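Local coordinates for protein Non-canonical purine NTP pyrophosphatase (Coxiella burnetii, PDB 3TQU) that probably hydrolyses non-canonical purine nucleoside triphosphates such as XTP, dITP and ITP to their monophosphates and diphosphate, clearing them from the nucleotide pool, at residues 49-62 and 122-136. Sequence-based numbering, arbitrary orientation. Where two conformers were deposited one is given.
Sequences FVENAIIKARHAAK and HCVIALMENENDPAP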
loop_
_atom_site.group_PDB
_atom_site.type_symbol
_atom_site.label_atom_id
_atom_site.label_comp_id
_atom_site.label_asym_id
_atom_site.label_seq_id
_atom_site.Cartn_x
_atom_site.Cartn_y
_atom_site.Cartn_z
ATOM N N PHE A 49 -2.821 5.875 -6.205
ATOM C CA PHE A 49 -1.488 6.421 -5.973
ATOM C C PHE A 49 -0.494 5.298 -5.695
ATOM O O PHE A 49 0.626 5.302 -6.214
ATOM C CB PHE A 49 -1.496 7.424 -4.813
ATOM C CG PHE A 49 -2.486 8.539 -4.983
ATOM C CD1 PHE A 49 -2.363 9.440 -6.031
ATOM C CD2 PHE A 49 -3.538 8.694 -4.089
ATOM C CE1 PHE A 49 -3.276 10.466 -6.191
ATOM C CE2 PHE A 49 -4.450 9.719 -4.244
ATOM C CZ PHE A 49 -4.320 10.607 -5.296
ATOM N N VAL A 50 -0.908 4.325 -4.890
ATOM C CA VAL A 50 -0.007 3.243 -4.515
ATOM C C VAL A 50 0.453 2.446 -5.737
ATOM O O VAL A 50 1.617 2.069 -5.834
ATOM C CB VAL A 50 -0.628 2.310 -3.455
ATOM C CG1 VAL A 50 -1.908 1.691 -3.974
ATOM C CG2 VAL A 50 0.365 1.238 -3.047
ATOM N N GLU A 51 -0.455 2.209 -6.678
ATOM C CA GLU A 51 -0.095 1.509 -7.911
ATOM C C GLU A 51 0.957 2.263 -8.728
ATOM O O GLU A 51 1.881 1.662 -9.278
ATOM C CB GLU A 51 -1.336 1.233 -8.765
ATOM C CG GLU A 51 -2.166 0.057 -8.262
ATOM C CD GLU A 51 -3.495 -0.070 -8.973
ATOM O OE1 GLU A 51 -4.270 0.906 -8.948
ATOM O OE2 GLU A 51 -3.765 -1.138 -9.560
ATOM N N ASN A 52 0.810 3.578 -8.813
ATOM C CA ASN A 52 1.765 4.389 -9.556
ATOM C C ASN A 52 3.111 4.466 -8.842
ATOM O O ASN A 52 4.168 4.404 -9.476
ATOM C CB ASN A 52 1.198 5.785 -9.820
ATOM C CG ASN A 52 0.105 5.777 -10.873
ATOM O OD1 ASN A 52 0.155 4.997 -11.827
ATOM N ND2 ASN A 52 -0.888 6.644 -10.706
ATOM N N ALA A 53 3.064 4.585 -7.520
ATOM C CA ALA A 53 4.276 4.606 -6.713
ATOM C C ALA A 53 5.080 3.331 -6.939
ATOM O O ALA A 53 6.300 3.375 -7.106
ATOM C CB ALA A 53 3.934 4.768 -5.232
ATOM N N ILE A 54 4.391 2.194 -6.959
ATOM C CA ILE A 54 5.059 0.916 -7.192
ATOM C C ILE A 54 5.598 0.817 -8.614
ATOM O O ILE A 54 6.734 0.389 -8.826
ATOM C CB ILE A 54 4.126 -0.274 -6.895
ATOM C CG1 ILE A 54 3.914 -0.397 -5.385
ATOM C CG2 ILE A 54 4.714 -1.556 -7.442
ATOM C CD1 ILE A 54 2.792 -1.324 -4.996
ATOM N N ILE A 55 4.780 1.219 -9.583
ATOM C CA ILE A 55 5.179 1.177 -10.984
ATOM C C ILE A 55 6.503 1.904 -11.193
ATOM O O ILE A 55 7.389 1.412 -11.886
ATOM C CB ILE A 55 4.101 1.793 -11.901
ATOM C CG1 ILE A 55 2.911 0.837 -12.044
ATOM C CG2 ILE A 55 4.684 2.119 -13.270
ATOM C CD1 ILE A 55 1.760 1.406 -12.859
ATOM N N LYS A 56 6.635 3.069 -10.570
ATOM C CA LYS A 56 7.805 3.912 -10.776
ATOM C C LYS A 56 9.023 3.414 -9.996
ATOM O O LYS A 56 10.149 3.472 -10.488
ATOM C CB LYS A 56 7.480 5.369 -10.434
ATOM C CG LYS A 56 6.372 5.955 -11.307
ATOM C CD LYS A 56 6.199 7.448 -11.086
ATOM C CE LYS A 56 5.769 7.760 -9.661
ATOM N NZ LYS A 56 5.477 9.216 -9.492
ATOM N N ALA A 57 8.795 2.914 -8.787
ATOM C CA ALA A 57 9.883 2.366 -7.987
ATOM C C ALA A 57 10.417 1.066 -8.588
ATOM O O ALA A 57 11.628 0.856 -8.654
ATOM C CB ALA A 57 9.436 2.152 -6.544
ATOM N N ARG A 58 9.515 0.196 -9.031
ATOM C CA ARG A 58 9.929 -1.067 -9.631
ATOM C C ARG A 58 10.746 -0.831 -10.893
ATOM O O ARG A 58 11.718 -1.540 -11.155
ATOM C CB ARG A 58 8.729 -1.952 -9.960
ATOM C CG ARG A 58 9.143 -3.280 -10.583
ATOM C CD ARG A 58 8.037 -3.910 -11.412
ATOM N NE ARG A 58 6.872 -4.281 -10.618
ATOM C CZ ARG A 58 5.676 -3.721 -10.757
ATOM N NH1 ARG A 58 5.495 -2.766 -11.654
ATOM N NH2 ARG A 58 4.665 -4.112 -10.001
ATOM N N HIS A 59 10.335 0.163 -11.675
ATOM C CA HIS A 59 11.035 0.526 -12.902
ATOM C C HIS A 59 12.460 0.960 -12.589
ATOM O O HIS A 59 13.419 0.458 -13.180
ATOM C CB HIS A 59 10.284 1.649 -13.620
ATOM C CG HIS A 59 10.973 2.151 -14.851
ATOM N ND1 HIS A 59 11.211 1.354 -15.949
ATOM C CD2 HIS A 59 11.462 3.375 -15.160
ATOM C CE1 HIS A 59 11.822 2.064 -16.881
ATOM N NE2 HIS A 59 11.987 3.294 -16.426
ATOM N N ALA A 60 12.594 1.892 -11.652
ATOM C CA ALA A 60 13.902 2.406 -11.269
ATOM C C ALA A 60 14.812 1.293 -10.753
ATOM O O ALA A 60 15.998 1.239 -11.091
ATOM C CB ALA A 60 13.755 3.509 -10.229
ATOM N N ALA A 61 14.253 0.404 -9.936
ATOM C CA ALA A 61 15.020 -0.697 -9.363
ATOM C C ALA A 61 15.468 -1.675 -10.442
ATOM O O ALA A 61 16.589 -2.182 -10.414
ATOM C CB ALA A 61 14.198 -1.428 -8.302
ATOM N N LYS A 62 14.573 -1.938 -11.386
ATOM C CA LYS A 62 14.858 -2.852 -12.480
ATOM C C LYS A 62 16.052 -2.369 -13.298
ATOM O O LYS A 62 16.968 -3.136 -13.595
ATOM C CB LYS A 62 13.630 -2.986 -13.380
ATOM C CG LYS A 62 13.770 -4.029 -14.472
ATOM C CD LYS A 62 12.571 -3.997 -15.404
ATOM C CE LYS A 62 12.630 -5.129 -16.412
ATOM N NZ LYS A 62 12.596 -6.453 -15.735
ATOM N N HIS A 122 -3.092 13.337 -0.643
ATOM C CA HIS A 122 -2.507 12.035 -0.351
ATOM C C HIS A 122 -1.092 11.950 -0.890
ATOM O O HIS A 122 -0.812 12.415 -1.997
ATOM C CB HIS A 122 -3.339 10.913 -0.975
ATOM C CG HIS A 122 -4.723 10.807 -0.423
ATOM N ND1 HIS A 122 -5.073 9.877 0.533
ATOM C CD2 HIS A 122 -5.846 11.515 -0.689
ATOM C CE1 HIS A 122 -6.353 10.016 0.830
ATOM N NE2 HIS A 122 -6.845 11.002 0.101
ATOM N N CYS A 123 -0.203 11.348 -0.107
ATOM C CA CYS A 123 1.129 11.013 -0.587
ATOM C C CYS A 123 1.434 9.562 -0.254
ATOM O O CYS A 123 1.433 9.172 0.916
ATOM C CB CYS A 123 2.189 11.913 0.041
ATOM S SG CYS A 123 3.879 11.438 -0.409
ATOM N N VAL A 124 1.691 8.763 -1.282
ATOM C CA VAL A 124 2.021 7.362 -1.075
ATOM C C VAL A 124 3.435 7.111 -1.565
ATOM O O VAL A 124 3.746 7.342 -2.733
ATOM C CB VAL A 124 1.050 6.424 -1.817
ATOM C CG1 VAL A 124 1.416 4.957 -1.552
ATOM C CG2 VAL A 124 -0.385 6.703 -1.396
ATOM N N ILE A 125 4.282 6.651 -0.654
ATOM C CA ILE A 125 5.668 6.335 -0.958
ATOM C C ILE A 125 5.829 4.825 -1.006
ATOM O O ILE A 125 5.321 4.108 -0.140
ATOM C CB ILE A 125 6.611 6.917 0.119
ATOM C CG1 ILE A 125 6.534 8.444 0.112
ATOM C CG2 ILE A 125 8.047 6.447 -0.095
ATOM C CD1 ILE A 125 7.344 9.113 1.207
ATOM N N ALA A 126 6.517 4.341 -2.031
ATOM C CA ALA A 126 6.843 2.925 -2.118
ATOM C C ALA A 126 8.352 2.755 -2.172
ATOM O O ALA A 126 9.028 3.410 -2.964
ATOM C CB ALA A 126 6.185 2.291 -3.337
ATOM N N LEU A 127 8.873 1.888 -1.312
ATOM C CA LEU A 127 10.290 1.548 -1.321
ATOM C C LEU A 127 10.459 0.069 -1.649
ATOM O O LEU A 127 9.981 -0.795 -0.911
ATOM C CB LEU A 127 10.919 1.860 0.038
ATOM C CG LEU A 127 12.379 1.446 0.221
ATOM C CD1 LEU A 127 13.234 2.020 -0.896
ATOM C CD2 LEU A 127 12.902 1.873 1.589
HETATM N N MSE A 128 11.125 -0.216 -2.766
HETATM C CA MSE A 128 11.354 -1.590 -3.209
HETATM C C MSE A 128 12.805 -2.002 -2.980
HETATM O O MSE A 128 13.718 -1.247 -3.300
HETATM C CB MSE A 128 11.035 -1.720 -4.700
HETATM C CG MSE A 128 9.613 -1.352 -5.079
HETATM SE SE MSE A 128 8.455 -2.910 -5.145
HETATM C CE MSE A 128 9.171 -3.756 -6.753
ATOM N N GLU A 129 13.018 -3.195 -2.434
ATOM C CA GLU A 129 14.369 -3.718 -2.262
ATOM C C GLU A 129 14.988 -4.021 -3.623
ATOM O O GLU A 129 16.163 -3.748 -3.859
ATOM C CB GLU A 129 14.367 -4.967 -1.382
ATOM C CG GLU A 129 15.751 -5.521 -1.100
ATOM C CD GLU A 129 16.678 -4.492 -0.477
ATOM O OE1 GLU A 129 16.176 -3.536 0.152
ATOM O OE2 GLU A 129 17.911 -4.639 -0.621
ATOM N N ASN A 130 14.185 -4.596 -4.511
ATOM C CA ASN A 130 14.544 -4.738 -5.919
ATOM C C ASN A 130 13.284 -4.892 -6.763
ATOM O O ASN A 130 12.175 -4.825 -6.236
ATOM C CB ASN A 130 15.530 -5.888 -6.150
ATOM C CG ASN A 130 15.005 -7.226 -5.668
ATOM O OD1 ASN A 130 13.849 -7.580 -5.904
ATOM N ND2 ASN A 130 15.859 -7.981 -4.989
ATOM N N GLU A 131 13.442 -5.092 -8.068
ATOM C CA GLU A 131 12.277 -5.081 -8.951
ATOM C C GLU A 131 11.329 -6.254 -8.704
ATOM O O GLU A 131 10.159 -6.197 -9.080
ATOM C CB GLU A 131 12.683 -5.009 -10.428
ATOM C CG GLU A 131 13.317 -6.270 -10.980
ATOM C CD GLU A 131 14.819 -6.285 -10.809
ATOM O OE1 GLU A 131 15.320 -5.655 -9.855
ATOM O OE2 GLU A 131 15.501 -6.923 -11.638
ATOM N N ASN A 132 11.831 -7.306 -8.066
ATOM C CA ASN A 132 11.010 -8.477 -7.770
ATOM C C ASN A 132 10.407 -8.471 -6.363
ATOM O O ASN A 132 9.689 -9.401 -5.993
ATOM C CB ASN A 132 11.799 -9.771 -7.997
ATOM C CG ASN A 132 12.237 -9.943 -9.439
ATOM O OD1 ASN A 132 13.430 -9.984 -9.733
ATOM N ND2 ASN A 132 11.271 -10.047 -10.346
ATOM N N ASP A 133 10.696 -7.427 -5.587
ATOM C CA ASP A 133 10.147 -7.292 -4.238
ATOM C C ASP A 133 8.617 -7.298 -4.270
ATOM O O ASP A 133 8.002 -6.414 -4.869
ATOM C CB ASP A 133 10.653 -5.997 -3.589
ATOM C CG ASP A 133 10.301 -5.896 -2.108
ATOM O OD1 ASP A 133 9.526 -6.733 -1.602
ATOM O OD2 ASP A 133 10.803 -4.963 -1.450
ATOM N N PRO A 134 7.998 -8.303 -3.630
ATOM C CA PRO A 134 6.537 -8.430 -3.610
ATOM C C PRO A 134 5.906 -7.691 -2.433
ATOM O O PRO A 134 4.678 -7.583 -2.370
ATOM C CB PRO A 134 6.339 -9.933 -3.435
ATOM C CG PRO A 134 7.497 -10.336 -2.581
ATOM C CD PRO A 134 8.657 -9.471 -3.020
ATOM N N ALA A 135 6.736 -7.194 -1.520
ATOM C CA ALA A 135 6.248 -6.571 -0.295
ATOM C C ALA A 135 6.978 -5.264 -0.005
ATOM O O ALA A 135 7.653 -5.133 1.023
ATOM C CB ALA A 135 6.394 -7.527 0.874
ATOM N N PRO A 136 6.848 -4.291 -0.916
ATOM C CA PRO A 136 7.516 -3.002 -0.732
ATOM C C PRO A 136 7.004 -2.304 0.517
ATOM O O PRO A 136 5.862 -2.527 0.927
ATOM C CB PRO A 136 7.101 -2.213 -1.980
ATOM C CG PRO A 136 5.819 -2.843 -2.417
ATOM C CD PRO A 136 5.987 -4.301 -2.113
HETATM O O HOH W 1 17.886 -5.011 -11.684
HETATM O O HOH W 2 15.151 -7.644 -14.767
#
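Val-124 wedges between Phe-49 and Val-50 with its two methyls split: CG1 reaches Val-50 CA at 3.7 Å, while CG2 lies against CB of Phe-49. A chi1 of -179° sets CG1 anti to the backbone N and leaves CG2 on the Phe-49 side. One strand repeat on, packing is tight because both partners are small: Ala-53 CB meets Ala-126 CB at 3.8 Å, and the axes of helix 49-62 and strand 122-128 approach to 7.3 Å at 34°. At the N-terminal end of the helix the Phe-49 and His-122 rings are near parallel (21°) but slid apart; the closest approach is CE2 of Phe-49 to CB of His-122, 3.7 Å. The His-122 imidazole is held instead by His-140 and Thr-76. Phe-49 also touches Asp-72, a calcium ligand in this crystal, placing this end of the contact beside the metal site. Helix 49-64 lies on one face of the central mixed sheet of the HAM1 fold, running roughly along strand 118-128 and meeting its alternate residues; the strand's other face packs on helix 185-199. Farther along, selenomethionine Met-128 brings CG to Ala-57 CB and, less certainly since this is one of two conformers, CE to Arg-58 CB. The aliphatic part of Arg-58 continues over the 130-133 turn, its CG 3.4 Å from Glu-131 O; its guanidinium engages Glu-51 and Ser-47 of the second subunit. Two Asx turns shape this loop: Asn-130 OD1 accepts from Asn-132 N, and Asp-133 OD1 from Ala-135 N. Toward solvent the aliphatic contact stays close (Glu-131 CB to Lys-62 CB 3.7 Å), but Lys-62 NZ and Glu-131 OE2 stand 5.0 Å apart, and water 2 bridges them, accepting from NZ and donating to OE2.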